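Local coordinates for cyclic nucleotide-binding protein (PDB 3FX3) that probably acts as a DNA-binding transcription regulator of the Crp type, pairing a cyclic nucleotide-binding domain with a helix-turn-helix domain, at residues K10-N15 and V57-W62; R20-Q25 and I129-T134; L45-E50 and P98-A103; A155-E160 and L188-E193. All blocks are in the same frame, centred on the assembly; numbering follows the deposited sequence. Where two conformers were deposited one is given.

Contact 1: residues K10-N15 and V57-W62. With PO4 (phosphate ion), chain F.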
loop_
_atom_site.group_PDB
_atom_site.type_symbol
_atom_site.label_atom_id
_atom_site.label_comp_id
_atom_site.label_asym_id
_atom_site.label_seq_id
_atom_site.Cartn_x
_atom_site.Cartn_y
_atom_site.Cartn_z
ATOM N N LYS B 10 -16.850 18.444 -0.084
ATOM C CA LYS B 10 -16.181 17.905 1.088
ATOM C C LYS B 10 -16.386 16.371 1.208
ATOM O O LYS B 10 -15.453 15.651 1.624
ATOM C CB LYS B 10 -16.646 18.619 2.354
ATOM C CG LYS B 10 -16.131 20.068 2.501
ATOM C CD LYS B 10 -16.807 20.753 3.737
ATOM C CE LYS B 10 -16.318 22.209 3.949
ATOM N NZ LYS B 10 -17.045 22.956 5.052
ATOM N N ALA B 11 -17.571 15.880 0.816
ATOM C CA ALA B 11 -17.838 14.412 0.786
ATOM C C ALA B 11 -16.880 13.735 -0.193
ATOM O O ALA B 11 -16.289 12.712 0.128
ATOM C CB ALA B 11 -19.319 14.099 0.427
ATOM N N ILE B 12 -16.694 14.326 -1.371
ATOM C CA ILE B 12 -15.674 13.823 -2.315
ATOM C C ILE B 12 -14.261 13.818 -1.685
ATOM O O ILE B 12 -13.547 12.802 -1.759
ATOM C CB ILE B 12 -15.693 14.601 -3.633
ATOM C CG1 ILE B 12 -16.984 14.299 -4.395
ATOM C CG2 ILE B 12 -14.480 14.246 -4.528
ATOM C CD1 ILE B 12 -17.245 15.258 -5.570
ATOM N N ALA B 13 -13.881 14.912 -1.023
ATOM C CA ALA B 13 -12.562 14.996 -0.390
ATOM C C ALA B 13 -12.330 13.927 0.692
ATOM O O ALA B 13 -11.191 13.502 0.915
ATOM C CB ALA B 13 -12.313 16.403 0.186
ATOM N N ARG B 14 -13.406 13.502 1.362
ATOM C CA ARG B 14 -13.308 12.470 2.415
ATOM C C ARG B 14 -12.854 11.092 1.916
ATOM O O ARG B 14 -12.409 10.274 2.690
ATOM C CB ARG B 14 -14.623 12.375 3.176
ATOM C CG ARG B 14 -14.867 13.559 4.128
ATOM C CD ARG B 14 -16.307 13.592 4.614
ATOM N NE ARG B 14 -16.521 14.628 5.623
ATOM C CZ ARG B 14 -16.208 14.503 6.918
ATOM N NH1 ARG B 14 -15.666 13.387 7.400
ATOM N NH2 ARG B 14 -16.445 15.503 7.752
ATOM N N ASN B 15 -12.939 10.858 0.618
ATOM C CA ASN B 15 -12.411 9.637 0.030
ATOM C C ASN B 15 -10.892 9.650 -0.174
ATOM O O ASN B 15 -10.311 8.620 -0.499
ATOM C CB ASN B 15 -13.100 9.394 -1.323
ATOM C CG ASN B 15 -14.589 9.150 -1.183
ATOM O OD1 ASN B 15 -15.057 8.579 -0.189
ATOM N ND2 ASN B 15 -15.345 9.593 -2.174
ATOM N N VAL B 57 -6.150 18.014 -3.031
ATOM C CA VAL B 57 -7.162 17.007 -3.205
ATOM C C VAL B 57 -8.044 17.344 -4.420
ATOM O O VAL B 57 -8.715 18.403 -4.445
ATOM C CB VAL B 57 -8.062 16.918 -1.961
ATOM C CG1 VAL B 57 -9.035 15.762 -2.128
ATOM C CG2 VAL B 57 -7.226 16.744 -0.659
ATOM N N VAL B 58 -8.040 16.473 -5.425
ATOM C CA VAL B 58 -8.860 16.680 -6.621
ATOM C C VAL B 58 -10.322 16.420 -6.260
ATOM O O VAL B 58 -10.625 15.407 -5.632
ATOM C CB VAL B 58 -8.419 15.774 -7.769
ATOM C CG1 VAL B 58 -9.238 16.076 -9.068
ATOM C CG2 VAL B 58 -6.918 15.933 -8.002
ATOM N N ILE B 59 -11.198 17.384 -6.555
ATOM C CA ILE B 59 -12.631 17.242 -6.354
ATOM C C ILE B 59 -13.288 16.796 -7.655
ATOM O O ILE B 59 -14.236 16.003 -7.640
ATOM C CB ILE B 59 -13.262 18.553 -5.910
ATOM C CG1 ILE B 59 -12.609 19.037 -4.609
ATOM C CG2 ILE B 59 -14.785 18.408 -5.779
ATOM C CD1 ILE B 59 -12.496 17.994 -3.488
ATOM N N ASP B 60 -12.770 17.281 -8.778
ATOM C CA ASP B 60 -13.297 16.919 -10.097
ATOM C C ASP B 60 -12.220 17.100 -11.150
ATOM O O ASP B 60 -11.401 18.017 -11.030
ATOM C CB ASP B 60 -14.474 17.837 -10.473
ATOM C CG ASP B 60 -15.273 17.308 -11.672
ATOM O OD1 ASP B 60 -15.851 16.201 -11.574
ATOM O OD2 ASP B 60 -15.280 17.966 -12.719
ATOM N N GLY B 61 -12.221 16.269 -12.186
ATOM C CA GLY B 61 -11.268 16.415 -13.296
ATOM C C GLY B 61 -10.003 15.605 -13.096
ATOM O O GLY B 61 -9.935 14.764 -12.222
ATOM N N TRP B 62 -9.005 15.851 -13.934
ATOM C CA TRP B 62 -7.749 15.088 -13.945
ATOM C C TRP B 62 -6.562 16.044 -13.885
ATOM O O TRP B 62 -6.495 17.011 -14.645
ATOM C CB TRP B 62 -7.658 14.256 -15.215
ATOM C CG TRP B 62 -8.560 13.073 -15.212
ATOM C CD1 TRP B 62 -9.868 13.034 -15.583
ATOM C CD2 TRP B 62 -8.216 11.744 -14.794
ATOM N NE1 TRP B 62 -10.366 11.751 -15.426
ATOM C CE2 TRP B 62 -9.365 10.950 -14.933
ATOM C CE3 TRP B 62 -7.045 11.158 -14.310
ATOM C CZ2 TRP B 62 -9.381 9.597 -14.606
ATOM C CZ3 TRP B 62 -7.058 9.804 -13.994
ATOM C CH2 TRP B 62 -8.216 9.039 -14.164
HETATM P P PO4 F . -16.444 26.552 5.447
HETATM O O1 PO4 F . -15.183 27.379 5.627
HETATM O O2 PO4 F . -16.243 25.411 4.458
HETATM O O3 PO4 F . -16.851 26.056 6.822
HETATM O O4 PO4 F . -17.524 27.422 4.834
#
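Ile-12 and Ala-13, on the helix 7-13, press against the end of the strand 54-58 and the corner that follows it. The tight part is mostly apolar, with one backbone carbonyl among the methyls. CB of Ala-13 meets two methyls, CD1 of Ile-59 at 4.0 Å and CG1 of Val-57 at 4.1 Å. Ile-12 lies obliquely over the corner residue: its CD1 is 4.0 Å from CG2 of Ile-59, and its CG2 reaches the carbonyl O of Ile-59 at 3.6 Å. That branch arrives there because CG2 stands opposite the backbone N while CG1 lies beside it (chi1 -68°). An alanine in place of Ile-12 would probably leave the CG2 methyl and the carbonyl O of Ile-59 without the branches that cover them and open a gap between helix and corner.

The corner itself belongs to the cyclic nucleotide-binding domain, a cupin-type beta-roll. Ile-59 and Asp-60 both face Glu-108 of the neighbouring strand in a classic beta bulge, and Met-110 of that strand packs on Ala-13, Val-57 and Ile-59, extending the core. The N-terminal helix therefore lies against one of the two sheets of the roll.

The looser side is polar and lies away from the strand. Lys-10 points away from it, its chain extended beyond CG (chi2 173°, chi3 179°), and NZ bonds O2 of a phosphate ion at 2.7 Å. This ion, probably from the crystallisation liquor, is also hydrogen-bonded to Ser-32 OG, whereas Arg-14 turns to a salt bridge with Asp-28.

Contact 2: residues R20-Q25 and I129-T134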
loop_
_atom_site.group_PDB
_atom_site.type_symbol
_atom_site.label_atom_id
_atom_site.label_comp_id
_atom_site.label_asym_id
_atom_site.label_seq_id
_atom_site.Cartn_x
_atom_site.Cartn_y
_atom_site.Cartn_z
ATOM N N ARG B 20 -8.981 10.470 4.769
ATOM C CA ARG B 20 -9.222 9.165 5.378
ATOM C C ARG B 20 -8.245 8.864 6.514
ATOM O O ARG B 20 -8.578 8.095 7.384
ATOM C CB ARG B 20 -9.058 8.027 4.371
ATOM C CG ARG B 20 -10.261 7.696 3.539
ATOM C CD ARG B 20 -9.878 6.503 2.635
ATOM N NE ARG B 20 -9.090 6.923 1.460
ATOM C CZ ARG B 20 -8.207 6.170 0.771
ATOM N NH1 ARG B 20 -7.902 4.913 1.128
ATOM N NH2 ARG B 20 -7.619 6.697 -0.306
ATOM N N SER B 21 -7.027 9.402 6.455
ATOM C CA SER B 21 -6.044 9.126 7.493
ATOM C C SER B 21 -6.267 9.908 8.790
ATOM O O SER B 21 -5.659 9.585 9.804
ATOM C CB SER B 21 -4.657 9.419 6.970
ATOM O OG SER B 21 -4.427 8.609 5.810
ATOM N N LEU B 22 -7.090 10.944 8.754
ATOM C CA LEU B 22 -7.251 11.808 9.905
ATOM C C LEU B 22 -8.228 11.221 10.935
ATOM O O LEU B 22 -9.155 10.518 10.597
ATOM C CB LEU B 22 -7.784 13.169 9.507
ATOM C CG LEU B 22 -7.027 13.973 8.483
ATOM C CD1 LEU B 22 -7.836 15.249 8.171
ATOM C CD2 LEU B 22 -5.593 14.289 8.933
ATOM N N PRO B 23 -8.020 11.532 12.204
ATOM C CA PRO B 23 -9.051 11.170 13.169
ATOM C C PRO B 23 -10.333 11.953 12.898
ATOM O O PRO B 23 -10.309 13.167 12.661
ATOM C CB PRO B 23 -8.430 11.526 14.527
ATOM C CG PRO B 23 -7.169 12.279 14.229
ATOM C CD PRO B 23 -6.969 12.384 12.774
ATOM N N GLU B 24 -11.436 11.222 12.891
ATOM C CA GLU B 24 -12.742 11.727 12.425
ATOM C C GLU B 24 -13.175 13.047 13.100
ATOM O O GLU B 24 -13.730 13.923 12.439
ATOM C CB GLU B 24 -13.810 10.635 12.580
ATOM C CG GLU B 24 -13.918 10.095 14.015
ATOM C CD GLU B 24 -14.915 8.921 14.171
ATOM O OE1 GLU B 24 -15.344 8.343 13.146
ATOM O OE2 GLU B 24 -15.262 8.594 15.338
ATOM N N GLN B 25 -12.859 13.218 14.384
ATOM C CA GLN B 25 -13.258 14.424 15.097
ATOM C C GLN B 25 -12.512 15.685 14.662
ATOM O O GLN B 25 -12.898 16.787 15.031
ATOM C CB GLN B 25 -13.143 14.243 16.620
ATOM C CG GLN B 25 -11.718 14.260 17.177
ATOM C CD GLN B 25 -11.029 12.878 17.199
ATOM O OE1 GLN B 25 -11.338 11.978 16.382
ATOM N NE2 GLN B 25 -10.077 12.711 18.150
ATOM N N ILE B 129 0.167 11.062 16.224
ATOM C CA ILE B 129 0.221 9.664 16.645
ATOM C C ILE B 129 -0.953 8.855 16.081
ATOM O O ILE B 129 -0.727 7.756 15.587
ATOM C CB ILE B 129 0.333 9.513 18.159
ATOM C CG1 ILE B 129 1.712 10.004 18.632
ATOM C CG2 ILE B 129 0.096 8.049 18.659
ATOM C CD1 ILE B 129 1.757 10.240 20.127
ATOM N N SER B 130 -2.187 9.394 16.127
ATOM C CA SER B 130 -3.366 8.683 15.553
ATOM C C SER B 130 -3.261 8.528 14.076
ATOM O O SER B 130 -3.547 7.474 13.554
ATOM C CB SER B 130 -4.672 9.410 15.840
ATOM O OG SER B 130 -4.688 9.533 17.225
ATOM N N ILE B 131 -2.855 9.597 13.407
ATOM C CA ILE B 131 -2.704 9.548 11.967
ATOM C C ILE B 131 -1.678 8.495 11.578
ATOM O O ILE B 131 -1.910 7.681 10.698
ATOM C CB ILE B 131 -2.373 10.901 11.332
ATOM C CG1 ILE B 131 -3.454 11.933 11.678
ATOM C CG2 ILE B 131 -2.302 10.726 9.776
ATOM C CD1 ILE B 131 -3.080 13.402 11.379
ATOM N N LEU B 132 -0.567 8.472 12.272
ATOM C CA LEU B 132 0.493 7.504 11.966
ATOM C C LEU B 132 0.051 6.088 12.265
ATOM O O LEU B 132 0.446 5.157 11.551
ATOM C CB LEU B 132 1.770 7.875 12.746
ATOM C CG LEU B 132 3.043 7.072 12.491
ATOM C CD1 LEU B 132 3.481 7.148 10.998
ATOM C CD2 LEU B 132 4.197 7.545 13.469
ATOM N N ALA B 133 -0.746 5.890 13.322
ATOM C CA ALA B 133 -1.252 4.539 13.597
ATOM C C ALA B 133 -2.016 4.081 12.343
ATOM O O ALA B 133 -1.781 2.985 11.827
ATOM C CB ALA B 133 -2.170 4.494 14.826
ATOM N N THR B 134 -2.877 4.965 11.835
ATOM C CA THR B 134 -3.731 4.650 10.698
ATOM C C THR B 134 -2.916 4.348 9.432
ATOM O O THR B 134 -3.199 3.366 8.741
ATOM C CB THR B 134 -4.744 5.773 10.463
ATOM O OG1 THR B 134 -5.604 5.835 11.602
ATOM C CG2 THR B 134 -5.615 5.545 9.100
HETATM O O HOH W 1 -6.433 8.419 12.105
#
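Ser-21 makes the first substantial contact along 20-25, set against one face of the helix 125-147. Its carbonyl O lies 3.5 Å from CG2 of Ile-131, and its CA is 3.9 Å from CG2 of Thr-134. The threonine methyl reaches this backbone because it stands opposite its own N, with OG1 beside that N (chi1 -64°). A water joins the same two residues: it donates to Ser-21 O at 2.7 Å and is hydrogen-bonded to Thr-134 OG1 at 2.8 Å. The hydroxyl of Thr-134 is also bonded to Arg-93 of the second subunit, while Ser-21 OG turns back to Leu-17 O.

Leu-22 follows; its side chain sets out away from the helix, but its end returns: CD2 comes within 3.6 Å of Ile-131 CD1, and the two side chains run alongside each other in one direction. Pro-23 then crosses Ile-131 at about a right angle, with CD 3.7 Å from CG1, and its CG approaches CB of Ser-130 at 4.1 Å. Ile-131 thus meets three successive residues: CG2 lies on Ser-21, CD1 on Leu-22, and CG1 on Pro-23 as well as on Ser-21 O.

Packing on the second subunit is consistent with the helix 125-147 being the long dimerisation helix of Crp-like regulators. Phe-117 of the helix 114-123 touches both Leu-22 and Ile-131, while Phe-136 and Leu-132 of the second subunit pack on Ser-21 and Ile-131, so the loop entering the helix 24-31 touches both helices of its own chain and the dimer partner.

Contact 3: residues L45-E50 and P98-A103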
loop_
_atom_site.group_PDB
_atom_site.type_symbol
_atom_site.label_atom_id
_atom_site.label_comp_id
_atom_site.label_asym_id
_atom_site.label_seq_id
_atom_site.Cartn_x
_atom_site.Cartn_y
_atom_site.Cartn_z
ATOM N N LEU B 45 -1.097 24.280 -11.660
ATOM C CA LEU B 45 -1.411 24.291 -10.217
ATOM C C LEU B 45 -0.179 24.707 -9.461
ATOM O O LEU B 45 -0.261 25.537 -8.574
ATOM C CB LEU B 45 -1.839 22.913 -9.712
ATOM C CG LEU B 45 -3.252 22.426 -10.030
ATOM C CD1 LEU B 45 -3.398 22.097 -11.526
ATOM C CD2 LEU B 45 -3.578 21.204 -9.162
ATOM N N PHE B 46 0.963 24.105 -9.811
ATOM C CA PHE B 46 2.234 24.524 -9.291
ATOM C C PHE B 46 3.337 24.051 -10.190
ATOM O O PHE B 46 3.152 23.177 -11.009
ATOM C CB PHE B 46 2.470 24.015 -7.865
ATOM C CG PHE B 46 2.356 22.506 -7.699
ATOM C CD1 PHE B 46 3.426 21.672 -7.990
ATOM C CD2 PHE B 46 1.195 21.936 -7.204
ATOM C CE1 PHE B 46 3.323 20.291 -7.826
ATOM C CE2 PHE B 46 1.079 20.549 -7.034
ATOM C CZ PHE B 46 2.142 19.731 -7.338
ATOM N N LEU B 47 4.501 24.625 -9.975
ATOM C CA LEU B 47 5.691 24.307 -10.733
ATOM C C LEU B 47 6.789 23.738 -9.827
ATOM O O LEU B 47 6.938 24.118 -8.655
ATOM C CB LEU B 47 6.220 25.572 -11.441
ATOM C CG LEU B 47 5.344 26.213 -12.519
ATOM C CD1 LEU B 47 6.029 27.513 -13.072
ATOM C CD2 LEU B 47 5.058 25.166 -13.657
ATOM N N GLN B 48 7.556 22.834 -10.426
ATOM C CA GLN B 48 8.791 22.318 -9.886
ATOM C C GLN B 48 9.638 23.434 -9.271
ATOM O O GLN B 48 9.775 24.471 -9.866
ATOM C CB GLN B 48 9.561 21.687 -11.043
ATOM C CG GLN B 48 10.337 20.488 -10.697
ATOM C CD GLN B 48 11.057 19.863 -11.901
ATOM O OE1 GLN B 48 10.453 19.522 -12.932
ATOM N NE2 GLN B 48 12.358 19.721 -11.762
ATOM N N GLU B 49 10.208 23.165 -8.096
ATOM C CA GLU B 49 11.002 24.082 -7.285
ATOM C C GLU B 49 10.224 25.123 -6.475
ATOM O O GLU B 49 10.815 25.777 -5.647
ATOM C CB GLU B 49 12.120 24.786 -8.088
ATOM C CG GLU B 49 13.006 23.837 -8.878
ATOM C CD GLU B 49 13.606 22.724 -8.026
ATOM O OE1 GLU B 49 13.953 22.974 -6.836
ATOM O OE2 GLU B 49 13.717 21.598 -8.559
ATOM N N GLU B 50 8.926 25.285 -6.688
ATOM C CA GLU B 50 8.157 26.194 -5.842
ATOM C C GLU B 50 7.989 25.602 -4.425
ATOM O O GLU B 50 8.235 24.418 -4.231
ATOM C CB GLU B 50 6.808 26.503 -6.491
ATOM C CG GLU B 50 6.953 27.324 -7.807
ATOM C CD GLU B 50 5.626 27.555 -8.531
ATOM O OE1 GLU B 50 4.589 26.917 -8.201
ATOM O OE2 GLU B 50 5.604 28.393 -9.438
ATOM N N PRO B 98 9.232 18.574 -6.457
ATOM C CA PRO B 98 10.099 17.845 -7.376
ATOM C C PRO B 98 9.461 17.683 -8.756
ATOM O O PRO B 98 10.114 17.216 -9.673
ATOM C CB PRO B 98 10.263 16.474 -6.695
ATOM C CG PRO B 98 9.034 16.284 -5.929
ATOM C CD PRO B 98 8.512 17.655 -5.554
ATOM N N VAL B 99 8.192 18.075 -8.876
ATOM C CA VAL B 99 7.422 17.976 -10.104
ATOM C C VAL B 99 6.541 19.211 -10.258
ATOM O O VAL B 99 6.338 19.982 -9.291
ATOM C CB VAL B 99 6.539 16.712 -10.131
ATOM C CG1 VAL B 99 7.406 15.443 -10.085
ATOM C CG2 VAL B 99 5.535 16.717 -9.001
ATOM N N SER B 100 6.042 19.411 -11.480
ATOM C CA SER B 100 4.993 20.384 -11.749
ATOM C C SER B 100 3.673 19.659 -11.841
ATOM O O SER B 100 3.654 18.454 -12.046
ATOM C CB SER B 100 5.289 21.108 -13.059
ATOM O OG SER B 100 6.538 21.769 -12.959
ATOM N N ALA B 101 2.576 20.401 -11.672
ATOM C CA ALA B 101 1.214 19.870 -11.756
ATOM C C ALA B 101 0.408 20.784 -12.674
ATOM O O ALA B 101 0.453 22.012 -12.542
ATOM C CB ALA B 101 0.554 19.860 -10.393
ATOM N N GLU B 102 -0.372 20.180 -13.545
ATOM C CA GLU B 102 -1.160 20.895 -14.526
ATOM C C GLU B 102 -2.486 20.195 -14.704
ATOM O O GLU B 102 -2.522 18.968 -14.704
ATOM C CB GLU B 102 -0.412 20.879 -15.845
ATOM C CG GLU B 102 -0.973 21.759 -16.895
ATOM C CD GLU B 102 -0.033 21.828 -18.108
ATOM O OE1 GLU B 102 1.064 22.425 -17.957
ATOM O OE2 GLU B 102 -0.389 21.259 -19.170
ATOM N N ALA B 103 -3.547 20.969 -14.863
ATOM C CA ALA B 103 -4.869 20.436 -15.136
ATOM C C ALA B 103 -4.901 19.836 -16.551
ATOM O O ALA B 103 -4.515 20.482 -17.512
ATOM C CB ALA B 103 -5.912 21.531 -15.019
#
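Ala-101 N donates to Phe-46 O at 2.9 Å, nearly straight at 172°, and Ala-101 O accepts from Leu-45 N at 2.9 Å. The same oxygen takes a second, weak bond from Phe-46 N. Two consecutive residues facing one partner make a classic beta bulge, here in the antiparallel pair formed by edge strand 44-46 and strand 100-103 of the cyclic nucleotide-binding beta-roll. The Leu-45 donor sits above the carbonyl plane of Ala-101.

Beyond Phe-46 a side chain takes over from the backbone: Gln-48 N donates to Ser-100 OG at 2.9 Å, at an angle of 175°. The chain then reverses in a type II turn from Leu-47 to Glu-50. Leu-47 N is held across that turn by Glu-50 OE1, which it meets from above the carboxylate plane, while Gln-48 OE1 accepts from Met-68 N.

Packing lies around these bonds. Leu-45 CD1 lies against the opposite backbone, 3.5 Å from Ala-103 N, and Gln-48 CG rests against Pro-98 O. Phe-46 holds its ring over the partner strand because CG stands between its backbone N and carbonyl carbon (chi1 56°); Tyr-97 stacks on this ring. Ala-101 CB makes a CH-pi contact over one face, 3.6 Å from the ring centroid, whereas Val-99 O lies at the edge, in the ring plane, 3.4 Å from Phe-46 CE1.

Contact 4: residues A155-E160 and L188-E193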
loop_
_atom_site.group_PDB
_atom_site.type_symbol
_atom_site.label_atom_id
_atom_site.label_comp_id
_atom_site.label_asym_id
_atom_site.label_seq_id
_atom_site.Cartn_x
_atom_site.Cartn_y
_atom_site.Cartn_z
ATOM N N ALA B 155 -8.157 -6.640 -19.362
ATOM C CA ALA B 155 -9.504 -6.101 -19.460
ATOM C C ALA B 155 -10.109 -5.995 -18.069
ATOM O O ALA B 155 -10.778 -4.997 -17.750
ATOM C CB ALA B 155 -10.399 -6.980 -20.391
ATOM N N GLN B 156 -9.883 -7.023 -17.243
ATOM C CA GLN B 156 -10.443 -7.050 -15.894
ATOM C C GLN B 156 -9.878 -5.921 -15.053
ATOM O O GLN B 156 -10.599 -5.302 -14.273
ATOM C CB GLN B 156 -10.207 -8.405 -15.204
ATOM C CG GLN B 156 -11.115 -9.505 -15.757
ATOM C CD GLN B 156 -10.867 -10.859 -15.141
ATOM O OE1 GLN B 156 -9.744 -11.350 -15.140
ATOM N NE2 GLN B 156 -11.928 -11.483 -14.631
ATOM N N ARG B 157 -8.591 -5.645 -15.220
ATOM C CA ARG B 157 -7.968 -4.566 -14.450
ATOM C C ARG B 157 -8.551 -3.219 -14.813
ATOM O O ARG B 157 -8.727 -2.391 -13.948
ATOM C CB ARG B 157 -6.457 -4.568 -14.624
ATOM C CG ARG B 157 -5.765 -5.808 -13.993
ATOM C CD ARG B 157 -4.308 -5.884 -14.460
ATOM N NE ARG B 157 -3.641 -4.700 -13.992
ATOM C CZ ARG B 157 -2.772 -3.953 -14.652
ATOM N NH1 ARG B 157 -2.349 -4.232 -15.871
ATOM N NH2 ARG B 157 -2.305 -2.909 -14.025
ATOM N N VAL B 158 -8.899 -3.021 -16.083
ATOM C CA VAL B 158 -9.493 -1.749 -16.520
ATOM C C VAL B 158 -10.922 -1.628 -15.989
ATOM O O VAL B 158 -11.342 -0.542 -15.534
ATOM C CB VAL B 158 -9.453 -1.616 -18.056
ATOM C CG1 VAL B 158 -10.226 -0.367 -18.538
ATOM C CG2 VAL B 158 -8.002 -1.587 -18.517
ATOM N N ALA B 159 -11.654 -2.747 -16.029
ATOM C CA ALA B 159 -13.001 -2.812 -15.442
ATOM C C ALA B 159 -12.949 -2.354 -13.985
ATOM O O ALA B 159 -13.743 -1.546 -13.531
ATOM C CB ALA B 159 -13.552 -4.246 -15.530
ATOM N N GLU B 160 -11.975 -2.878 -13.271
ATOM C CA GLU B 160 -11.760 -2.560 -11.864
ATOM C C GLU B 160 -11.460 -1.073 -11.638
ATOM O O GLU B 160 -11.962 -0.419 -10.699
ATOM C CB GLU B 160 -10.580 -3.413 -11.396
ATOM C CG GLU B 160 -10.530 -3.670 -9.961
ATOM C CD GLU B 160 -11.651 -4.609 -9.461
ATOM O OE1 GLU B 160 -11.679 -5.825 -9.823
ATOM O OE2 GLU B 160 -12.474 -4.106 -8.657
ATOM N N LEU B 188 -2.016 2.550 -15.278
ATOM C CA LEU B 188 -2.259 1.149 -15.102
ATOM C C LEU B 188 -1.063 0.305 -15.502
ATOM O O LEU B 188 -1.127 -0.910 -15.478
ATOM C CB LEU B 188 -3.523 0.729 -15.862
ATOM C CG LEU B 188 -4.796 1.429 -15.382
ATOM C CD1 LEU B 188 -5.953 1.036 -16.262
ATOM C CD2 LEU B 188 -5.098 1.126 -13.902
ATOM N N GLY B 189 0.048 0.932 -15.836
ATOM C CA GLY B 189 1.229 0.179 -16.260
ATOM C C GLY B 189 1.000 -0.654 -17.517
ATOM O O GLY B 189 1.542 -1.744 -17.620
HETATM N N MSE B 190 0.178 -0.163 -18.448
HETATM C CA MSE B 190 -0.171 -0.919 -19.672
HETATM C C MSE B 190 0.345 -0.225 -20.917
HETATM O O MSE B 190 0.357 1.000 -20.984
HETATM C CB MSE B 190 -1.689 -1.078 -19.822
HETATM C CG MSE B 190 -2.339 -1.887 -18.736
HETATM SE SE MSE B 190 -4.302 -1.857 -18.838
HETATM C CE MSE B 190 -4.547 -3.246 -20.225
ATOM N N LYS B 191 0.746 -1.005 -21.916
ATOM C CA LYS B 191 1.021 -0.426 -23.249
ATOM C C LYS B 191 -0.278 0.185 -23.798
ATOM O O LYS B 191 -1.358 -0.343 -23.541
ATOM C CB LYS B 191 1.546 -1.487 -24.227
ATOM C CG LYS B 191 2.922 -2.094 -23.872
ATOM C CD LYS B 191 4.020 -1.010 -23.769
ATOM C CE LYS B 191 5.447 -1.604 -23.811
ATOM N NZ LYS B 191 6.507 -0.519 -23.773
ATOM N N PRO B 192 -0.186 1.316 -24.513
ATOM C CA PRO B 192 -1.344 1.968 -25.175
ATOM C C PRO B 192 -2.280 1.016 -25.897
ATOM O O PRO B 192 -3.508 1.085 -25.739
ATOM C CB PRO B 192 -0.675 2.902 -26.181
ATOM C CG PRO B 192 0.609 3.314 -25.503
ATOM C CD PRO B 192 1.014 2.174 -24.568
ATOM N N GLU B 193 -1.700 0.105 -26.660
ATOM C CA GLU B 193 -2.486 -0.807 -27.463
ATOM C C GLU B 193 -3.176 -1.862 -26.596
ATOM O O GLU B 193 -4.280 -2.328 -26.931
ATOM C CB GLU B 193 -1.630 -1.418 -28.599
ATOM C CG GLU B 193 -0.470 -2.357 -28.193
ATOM C CD GLU B 193 0.830 -1.643 -27.717
ATOM O OE1 GLU B 193 0.922 -0.390 -27.604
ATOM O OE2 GLU B 193 1.793 -2.395 -27.447
#
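Leu-188 O, just past the end of the helix 182-187, accepts a hydrogen bond from Arg-157 NH2 at 2.7 Å, with an N-H...O angle of 155°. The oxygen lies at the edge of the guanidinium group, 16° out of its plane, and the donor is tilted from the carbonyl plane in turn. The arginine chain bends at chi3 (62°), which brings the group round to this carbonyl. Its NH2 has a further, weak hydrogen bond to Glu-147 O of the second subunit, and Leu-149 of that subunit packs on the side chain.

Met-190, present as selenomethionine, passes alongside Arg-157, running the other way, its CG 3.7 Å from NH1. A leucine in place of Arg-157 would probably leave Leu-188 O without this donor and deprive Glu-147 O of the second subunit of its weak one.

The residues 188-191, between the helices 182-187 and 192-203, are consistent with the turn of a Crp-like helix-turn-helix. Gly-189, at positive phi, is the C-prime residue of a Schellman motif that ends the helix 182-187, and Lys-191 is the N-cap of 192-203, by family analogy the recognition helix.

Val-158 packs against this turn. Its CG2 lies 3.7 Å from SE of Met-190 and 4.0 Å from CD1 of Leu-188, obliquely across the first side chain and at about a right angle to the second. Leu-195, Ala-198 and Leu-202 of the helix 192-203 also touch Val-158.

From the N terminus, contact 1 ties the helix 7-13 to the strand 54-58, and its loop contains the first segment of contact 2. Contact 2 closes only at 129-134, on the helix 125-147, so the two cross; they also touch, through Asn-15 O and Arg-20 NE. Contact 3 joins 45-50 to 98-103 in the other sheet of the beta-roll: it crosses contact 1 but falls wholly within the span of contact 2, whose nearest atoms are about 17 Å away. Contact 4 opens after all three have closed and stays within the helix-turn-helix domain. Contacts 2 and 4 lie on opposite sides of the chain's centre, yet both touch the second subunit.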